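PDB 3ALU: lectin CEL-IV, C-type from Cucumaria echinata, which binds galactose-containing carbohydrates such as raffinose through a calcium-dependent C-type carbohydrate-recognition domain and assembles as a tetramer. Local coordinates for residues D44-S56 and N142-Y154. Residues are numbered along the deposited sequence; the frame is centred on the assembly and turned at random.
Sequences DELATGHLASIHS and NFKYICQLPCVHY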
ATOM      1  N   ASP A  44       3.292  20.276   8.842  1.00 24.54           N
ATOM      2  CA  ASP A  44       4.576  20.355   9.551  1.00 24.46           C
ATOM      3  C   ASP A  44       5.569  19.349   8.953  1.00 23.93           C
ATOM      4  O   ASP A  44       5.231  18.178   8.830  1.00 23.19           O
ATOM      5  CB  ASP A  44       4.391  20.045  11.050  1.00 24.67           C
ATOM      6  CG  ASP A  44       3.419  21.009  11.755  1.00 27.72           C
ATOM      7  OD1 ASP A  44       3.495  22.230  11.529  1.00 30.63           O
ATOM      8  OD2 ASP A  44       2.600  20.532  12.572  1.00 29.31           O
ATOM      9  N   GLU A  45       6.774  19.785   8.571  1.00 24.35           N
ATOM     10  CA  GLU A  45       7.807  18.819   8.116  1.00 23.48           C
ATOM     11  C   GLU A  45       8.315  17.993   9.290  1.00 23.08           C
ATOM     12  O   GLU A  45       8.725  18.543  10.318  1.00 23.15           O
ATOM     13  CB  GLU A  45       8.996  19.492   7.405  1.00 24.82           C
ATOM     14  CG  GLU A  45       9.987  18.430   6.854  1.00 27.64           C
ATOM     15  CD  GLU A  45      10.918  18.959   5.782  1.00 34.12           C
ATOM     16  OE1 GLU A  45      11.895  19.648   6.147  1.00 34.82           O
ATOM     17  OE2 GLU A  45      10.663  18.685   4.581  1.00 35.37           O
ATOM     18  N   LEU A  46       8.278  16.672   9.128  1.00 20.88           N
ATOM     19  CA  LEU A  46       8.618  15.750  10.185  1.00 21.16           C
ATOM     20  C   LEU A  46       9.979  15.126   9.967  1.00 20.28           C
ATOM     21  O   LEU A  46      10.743  14.847  10.931  1.00 21.36           O
ATOM     22  CB  LEU A  46       7.577  14.636  10.248  1.00 21.03           C
ATOM     23  CG  LEU A  46       6.145  15.060  10.544  1.00 22.46           C
ATOM     24  CD1 LEU A  46       5.297  13.799  10.678  1.00 26.06           C
ATOM     25  CD2 LEU A  46       6.107  15.937  11.780  1.00 23.04           C
ATOM     26  N   ALA A  47      10.280  14.870   8.702  1.00 20.33           N
ATOM     27  CA  ALA A  47      11.530  14.170   8.342  1.00 18.57           C
ATOM     28  C   ALA A  47      11.956  14.477   6.917  1.00 18.07           C
ATOM     29  O   ALA A  47      11.167  14.971   6.151  1.00 17.03           O
ATOM     30  CB  ALA A  47      11.355  12.656   8.547  1.00 20.64           C
ATOM     31  N   THR A  48      13.224  14.227   6.566  1.00 17.01           N
ATOM     32  CA  THR A  48      13.667  14.325   5.152  1.00 17.53           C
ATOM     33  C   THR A  48      14.153  12.992   4.653  1.00 16.22           C
ATOM     34  O   THR A  48      14.463  12.089   5.451  1.00 16.53           O
ATOM     35  CB  THR A  48      14.782  15.237   5.011  1.00 17.57           C
ATOM     36  OG1 THR A  48      15.853  14.931   5.781  1.00 15.67           O
ATOM     37  CG2 THR A  48      14.352  16.563   5.182  1.00 25.13           C
ATOM     38  N   GLY A  49      14.234  12.881   3.345  1.00 14.35           N
ATOM     39  CA  GLY A  49      14.981  11.776   2.731  1.00 13.62           C
ATOM     40  C   GLY A  49      16.473  11.927   3.028  1.00 13.50           C
ATOM     41  O   GLY A  49      16.938  12.945   3.586  1.00 13.19           O
ATOM     42  N   HIS A  50      17.206  10.889   2.662  1.00 12.65           N
ATOM     43  CA  HIS A  50      18.654  10.779   2.940  1.00 12.69           C
ATOM     44  C   HIS A  50      19.227   9.866   1.886  1.00 11.70           C
ATOM     45  O   HIS A  50      18.517   9.121   1.195  1.00 12.04           O
ATOM     46  CB  HIS A  50      18.932  10.124   4.320  1.00 13.00           C
ATOM     47  CG  HIS A  50      18.489  10.970   5.461  1.00 13.65           C
ATOM     48  ND1 HIS A  50      19.162  12.107   5.845  1.00 15.87           N
ATOM     49  CD2 HIS A  50      17.366  10.915   6.214  1.00 16.00           C
ATOM     50  CE1 HIS A  50      18.491  12.704   6.820  1.00 16.98           C
ATOM     51  NE2 HIS A  50      17.398  12.002   7.062  1.00 18.57           N
ATOM     52  N   LEU A  51      20.541   9.935   1.729  1.00 11.55           N
ATOM     53  CA  LEU A  51      21.192   8.886   0.966  1.00 10.57           C
ATOM     54  C   LEU A  51      20.831   7.562   1.648  1.00 11.89           C
ATOM     55  O   LEU A  51      20.618   7.511   2.865  1.00 12.18           O
ATOM     56  CB  LEU A  51      22.689   9.085   0.958  1.00 11.34           C
ATOM     57  CG  LEU A  51      23.204  10.176   0.034  1.00 10.10           C
ATOM     58  CD1 LEU A  51      24.647  10.541   0.405  1.00 12.56           C
ATOM     59  CD2 LEU A  51      23.131   9.706  -1.394  1.00 11.25           C
ATOM     60  N   ALA A  52      20.774   6.478   0.855  1.00 10.23           N
ATOM     61  CA  ALA A  52      20.277   5.205   1.332  1.00 10.49           C
ATOM     62  C   ALA A  52      21.165   4.629   2.432  1.00 11.30           C
ATOM     63  O   ALA A  52      22.372   4.694   2.313  1.00 11.18           O
ATOM     64  CB  ALA A  52      20.214   4.218   0.175  1.00 12.47           C
ATOM     65  N   SER A  53      20.545   4.047   3.444  1.00 11.06           N
ATOM     66  CA  SER A  53      21.298   3.204   4.412  1.00 11.82           C
ATOM     67  C   SER A  53      20.974   1.741   4.119  1.00 12.35           C
ATOM     68  O   SER A  53      19.998   1.497   3.438  1.00 14.49           O
ATOM     69  CB  SER A  53      20.942   3.560   5.822  1.00 12.12           C
ATOM     70  OG  SER A  53      19.567   3.336   6.175  1.00 12.40           O
ATOM     71  N   ILE A  54      21.794   0.794   4.627  1.00 12.70           N
ATOM     72  CA  ILE A  54      21.685  -0.619   4.197  1.00 12.40           C
ATOM     73  C   ILE A  54      21.877  -1.451   5.447  1.00 13.00           C
ATOM     74  O   ILE A  54      22.869  -1.228   6.176  1.00 12.77           O
ATOM     75  CB  ILE A  54      22.748  -0.964   3.128  1.00 11.69           C
ATOM     76  CG1 ILE A  54      22.635   0.008   1.914  1.00 12.56           C
ATOM     77  CG2 ILE A  54      22.650  -2.452   2.702  1.00 10.80           C
ATOM     78  CD1 ILE A  54      23.750  -0.124   0.853  1.00 11.69           C
ATOM     79  N   HIS A  55      20.951  -2.391   5.704  1.00 12.63           N
ATOM     80  CA  HIS A  55      20.922  -3.053   7.031  1.00 13.66           C
ATOM     81  C   HIS A  55      20.911  -4.559   6.999  1.00 14.40           C
ATOM     82  O   HIS A  55      20.794  -5.214   8.049  1.00 14.83           O
ATOM     83  CB  HIS A  55      19.755  -2.521   7.823  1.00 14.20           C
ATOM     84  CG  HIS A  55      19.935  -1.087   8.132  1.00 14.49           C
ATOM     85  ND1 HIS A  55      19.336  -0.080   7.395  1.00 19.26           N
ATOM     86  CD2 HIS A  55      20.773  -0.488   8.996  1.00 10.86           C
ATOM     87  CE1 HIS A  55      19.744   1.088   7.861  1.00 14.00           C
ATOM     88  NE2 HIS A  55      20.622   0.870   8.824  1.00 18.85           N
ATOM     89  N   SER A  56      21.069  -5.109   5.805  1.00 13.09           N
ATOM     90  CA  SER A  56      21.085  -6.572   5.643  1.00 14.14           C
ATOM     91  C   SER A  56      21.665  -6.978   4.303  1.00 13.84           C
ATOM     92  O   SER A  56      21.727  -6.167   3.356  1.00 14.15           O
ATOM     93  CB  SER A  56      19.663  -7.179   5.793  1.00 15.10           C
ATOM     94  OG  SER A  56      18.882  -6.932   4.618  1.00 16.12           O
ATOM     95  N   ASN A 142      32.424  13.075  -7.518  1.00 16.69           N
ATOM     96  CA  ASN A 142      31.078  13.389  -8.056  1.00 17.51           C
ATOM     97  C   ASN A 142      30.483  12.103  -8.646  1.00 15.30           C
ATOM     98  O   ASN A 142      30.893  11.661  -9.712  1.00 16.38           O
ATOM     99  CB  ASN A 142      31.189  14.488  -9.151  1.00 18.39           C
ATOM    100  CG  ASN A 142      31.207  15.912  -8.585  1.00 25.11           C
ATOM    101  OD1 ASN A 142      31.969  16.225  -7.692  1.00 31.08           O
ATOM    102  ND2 ASN A 142      30.352  16.791  -9.134  1.00 29.43           N
ATOM    103  N   PHE A 143      29.536  11.479  -7.936  1.00 13.53           N
ATOM    104  CA  PHE A 143      28.946  10.213  -8.359  1.00 13.66           C
ATOM    105  C   PHE A 143      27.399  10.298  -8.448  1.00 12.62           C
ATOM    106  O   PHE A 143      26.767  11.179  -7.853  1.00 14.01           O
ATOM    107  CB  PHE A 143      29.202   9.099  -7.314  1.00 13.47           C
ATOM    108  CG  PHE A 143      30.636   8.653  -7.144  1.00 15.06           C
ATOM    109  CD1 PHE A 143      31.007   8.105  -5.909  1.00 17.11           C
ATOM    110  CD2 PHE A 143      31.587   8.708  -8.171  1.00 17.80           C
ATOM    111  CE1 PHE A 143      32.295   7.602  -5.696  1.00 17.57           C
ATOM    112  CE2 PHE A 143      32.911   8.251  -7.947  1.00 16.17           C
ATOM    113  CZ  PHE A 143      33.251   7.718  -6.700  1.00 16.62           C
ATOM    114  N   LYS A 144      26.816   9.355  -9.175  1.00 13.71           N
ATOM    115  CA  LYS A 144      25.394   9.025  -9.053  1.00 12.64           C
ATOM    116  C   LYS A 144      25.145   8.593  -7.586  1.00 12.53           C
ATOM    117  O   LYS A 144      26.108   8.322  -6.828  1.00 14.02           O
ATOM    118  CB  LYS A 144      25.069   7.881  -9.972  1.00 12.55           C
ATOM    119  CG  LYS A 144      25.310   8.251 -11.474  1.00 12.92           C
ATOM    120  CD  LYS A 144      24.684   7.207 -12.360  1.00 14.89           C
ATOM    121  CE  LYS A 144      24.783   7.628 -13.864  1.00 18.86           C
ATOM    122  NZ  LYS A 144      26.201   7.701 -14.358  1.00 18.90           N
ATOM    123  N   TYR A 145      23.877   8.531  -7.185  1.00 12.29           N
ATOM    124  CA  TYR A 145      23.574   8.338  -5.769  1.00 11.15           C
ATOM    125  C   TYR A 145      22.185   7.754  -5.645  1.00 11.98           C
ATOM    126  O   TYR A 145      21.332   7.959  -6.507  1.00 11.61           O
ATOM    127  CB  TYR A 145      23.709   9.680  -4.973  1.00 10.91           C
ATOM    128  CG  TYR A 145      22.824  10.815  -5.514  1.00 11.83           C
ATOM    129  CD1 TYR A 145      23.269  11.584  -6.585  1.00 13.09           C
ATOM    130  CD2 TYR A 145      21.591  11.107  -4.936  1.00 13.73           C
ATOM    131  CE1 TYR A 145      22.460  12.618  -7.109  1.00 12.60           C
ATOM    132  CE2 TYR A 145      20.781  12.148  -5.437  1.00 15.82           C
ATOM    133  CZ  TYR A 145      21.246  12.877  -6.537  1.00 14.11           C
ATOM    134  OH  TYR A 145      20.465  13.893  -7.089  1.00 16.98           O
ATOM    135  N   ILE A 146      21.956   6.996  -4.579  1.00 11.84           N
ATOM    136  CA  ILE A 146      20.628   6.486  -4.253  1.00 12.93           C
ATOM    137  C   ILE A 146      20.072   7.180  -3.034  1.00 12.57           C
ATOM    138  O   ILE A 146      20.693   7.226  -1.966  1.00 12.57           O
ATOM    139  CB  ILE A 146      20.627   4.955  -3.988  1.00 12.82           C
ATOM    140  CG1 ILE A 146      21.105   4.184  -5.212  1.00 16.45           C
ATOM    141  CG2 ILE A 146      19.276   4.457  -3.559  1.00 13.99           C
ATOM    142  CD1 ILE A 146      21.699   2.824  -4.835  1.00 18.05           C
ATOM    143  N   CYS A 147      18.881   7.755  -3.203  1.00 12.51           N
ATOM    144  CA  CYS A 147      18.106   8.310  -2.076  1.00 12.47           C
ATOM    145  C   CYS A 147      17.102   7.293  -1.519  1.00 11.94           C
ATOM    146  O   CYS A 147      16.572   6.411  -2.274  1.00 11.46           O
ATOM    147  CB  CYS A 147      17.316   9.566  -2.515  1.00 13.69           C
ATOM    148  SG  CYS A 147      18.329  10.936  -3.116  1.00 16.60           S
ATOM    149  N   GLN A 148      16.782   7.458  -0.236  1.00 12.28           N
ATOM    150  CA  GLN A 148      15.649   6.769   0.386  1.00 11.64           C
ATOM    151  C   GLN A 148      14.690   7.846   0.898  1.00 14.16           C
ATOM    152  O   GLN A 148      15.118   8.876   1.409  1.00 14.05           O
ATOM    153  CB  GLN A 148      16.104   5.841   1.547  1.00 13.44           C
ATOM    154  CG  GLN A 148      16.624   6.608   2.715  1.00 14.18           C
ATOM    155  CD  GLN A 148      17.140   5.703   3.804  1.00 16.39           C
ATOM    156  OE1 GLN A 148      17.682   4.645   3.514  1.00 18.31           O
ATOM    157  NE2 GLN A 148      17.005   6.142   5.060  1.00 20.25           N
ATOM    158  N   LEU A 149      13.387   7.621   0.744  1.00 13.90           N
ATOM    159  CA  LEU A 149      12.422   8.514   1.379  1.00 15.35           C
ATOM    160  C   LEU A 149      12.450   8.254   2.874  1.00 15.91           C
ATOM    161  O   LEU A 149      12.920   7.211   3.303  1.00 15.58           O
ATOM    162  CB  LEU A 149      11.021   8.259   0.784  1.00 15.12           C
ATOM    163  CG  LEU A 149      10.921   8.702  -0.685  1.00 15.37           C
ATOM    164  CD1 LEU A 149       9.552   8.327  -1.248  1.00 15.01           C
ATOM    165  CD2 LEU A 149      11.110  10.222  -0.837  1.00 16.92           C
ATOM    166  N   PRO A 150      11.936   9.198   3.697  1.00 17.49           N
ATOM    167  CA  PRO A 150      11.909   9.011   5.117  1.00 19.07           C
ATOM    168  C   PRO A 150      11.287   7.658   5.467  1.00 19.28           C
ATOM    169  O   PRO A 150      10.212   7.318   4.949  1.00 20.10           O
ATOM    170  CB  PRO A 150      11.029  10.190   5.622  1.00 19.15           C
ATOM    171  CG  PRO A 150      11.132  11.209   4.585  1.00 20.00           C
ATOM    172  CD  PRO A 150      11.391  10.508   3.287  1.00 17.65           C
ATOM    173  N   CYS A 151      11.994   6.881   6.278  1.00 20.44           N
ATOM    174  CA  CYS A 151      11.574   5.542   6.681  1.00 22.01           C
ATOM    175  C   CYS A 151      10.807   5.686   7.997  1.00 21.49           C
ATOM    176  O   CYS A 151      11.357   6.166   8.993  1.00 20.71           O
ATOM    177  CB  CYS A 151      12.807   4.648   6.886  1.00 23.42           C
ATOM    178  SG  CYS A 151      12.465   2.886   7.224  1.00 30.31           S
ATOM    179  N   VAL A 152       9.532   5.311   7.984  1.00 20.77           N
ATOM    180  CA  VAL A 152       8.701   5.481   9.178  1.00 21.11           C
ATOM    181  C   VAL A 152       7.776   4.305   9.344  1.00 21.26           C
ATOM    182  O   VAL A 152       7.457   3.618   8.384  1.00 21.09           O
ATOM    183  CB  VAL A 152       7.850   6.760   9.110  1.00 21.42           C
ATOM    184  CG1 VAL A 152       8.764   7.987   9.081  1.00 21.94           C
ATOM    185  CG2 VAL A 152       6.928   6.751   7.876  1.00 21.45           C
ATOM    186  N   HIS A 153       7.367   4.062  10.578  1.00 21.90           N
ATOM    187  CA  HIS A 153       6.410   3.014  10.864  1.00 22.62           C
ATOM    188  C   HIS A 153       5.481   3.468  11.997  1.00 21.88           C
ATOM    189  O   HIS A 153       5.825   4.341  12.810  1.00 20.51           O
ATOM    190  CB  HIS A 153       7.128   1.698  11.225  1.00 23.96           C
ATOM    191  CG  HIS A 153       7.909   1.768  12.497  1.00 26.58           C
ATOM    192  ND1 HIS A 153       9.085   2.478  12.611  1.00 31.38           N
ATOM    193  CD2 HIS A 153       7.687   1.214  13.712  1.00 29.62           C
ATOM    194  CE1 HIS A 153       9.552   2.362  13.842  1.00 30.42           C
ATOM    195  NE2 HIS A 153       8.721   1.603  14.530  1.00 28.62           N
ATOM    196  N   TYR A 154       4.280   2.900  12.013  1.00 23.35           N
ATOM    197  CA  TYR A 154       3.336   3.181  13.097  1.00 23.69           C
ATOM    198  C   TYR A 154       3.759   2.465  14.358  1.00 25.57           C
ATOM    199  O   TYR A 154       4.308   1.367  14.306  1.00 27.02           O
ATOM    200  CB  TYR A 154       1.934   2.739  12.722  1.00 22.00           C
ATOM    201  CG  TYR A 154       1.341   3.513  11.585  1.00 20.82           C
ATOM    202  CD1 TYR A 154       1.099   4.873  11.691  1.00 19.06           C
ATOM    203  CD2 TYR A 154       1.002   2.878  10.390  1.00 20.15           C
ATOM    204  CE1 TYR A 154       0.565   5.574  10.634  1.00 19.90           C
ATOM    205  CE2 TYR A 154       0.438   3.547   9.380  1.00 23.51           C
ATOM    206  CZ  TYR A 154       0.218   4.897   9.489  1.00 23.99           C
ATOM    207  OH  TYR A 154      -0.343   5.575   8.440  1.00 26.34           O
TER
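Gln148 reaches across to the backbone of Ser53, where Ser53 N donates to Gln148 OE1 at 2.9 Å. The bond is nearly straight at hydrogen (169°), but the donor stands above the amide carbonyl plane, 51° out of it. Two torsions account for the reach: CG sits between the backbone N and the carbonyl carbon (chi1 68°), and the chain beyond it is extended, which lays Gln148 CG alongside His50 O at 3.5 Å and carries OE1 past Ala52. Lys15 NZ is a second donor to OE1, while NE2 binds Asp100, whose same carboxylate oxygen also meets Ser53 OG; both ends of the buried amide are thus satisfied and its rotation is fixed.

The backbones of 45-51 and 143-148 pair antiparallel. His50 and Gln148 form a hydrogen-bonded pair, with Gln148 N to His50 O at 2.8 Å, and Ala52 N continues the register to Ile146 O. This joins two strands of the C-type lectin sheet, and the Cys147–Cys33 disulfide ties the second of them to helix 26-33.

Beyond the non-hydrogen-bonded pair Leu51–Cys147, the leucine side chain crosses that of Tyr145 at about a right angle. Leu51 CD2 comes to 3.6 Å from Tyr145 CB and approaches the ring obliquely; both side chains also pack on helix 26-33. Ala52 CB meets the CG2 branch of Ile146; the isoleucine side chain also packs on Val67 of helix 57-70. At the other end, the Pro150 ring lies alongside the chain from Ala47 to Gly49: CB touches Ala47 CB at 3.8 Å, CG meets Thr48 C at 3.5 Å, and CD faces Gly49 N. Next in sequence, Cys151 is disulfide-bonded to Cys41 of a neighbouring subunit, and residues 152-154 pair antiparallel with a strand of that same subunit, so the sheet runs on across the interface.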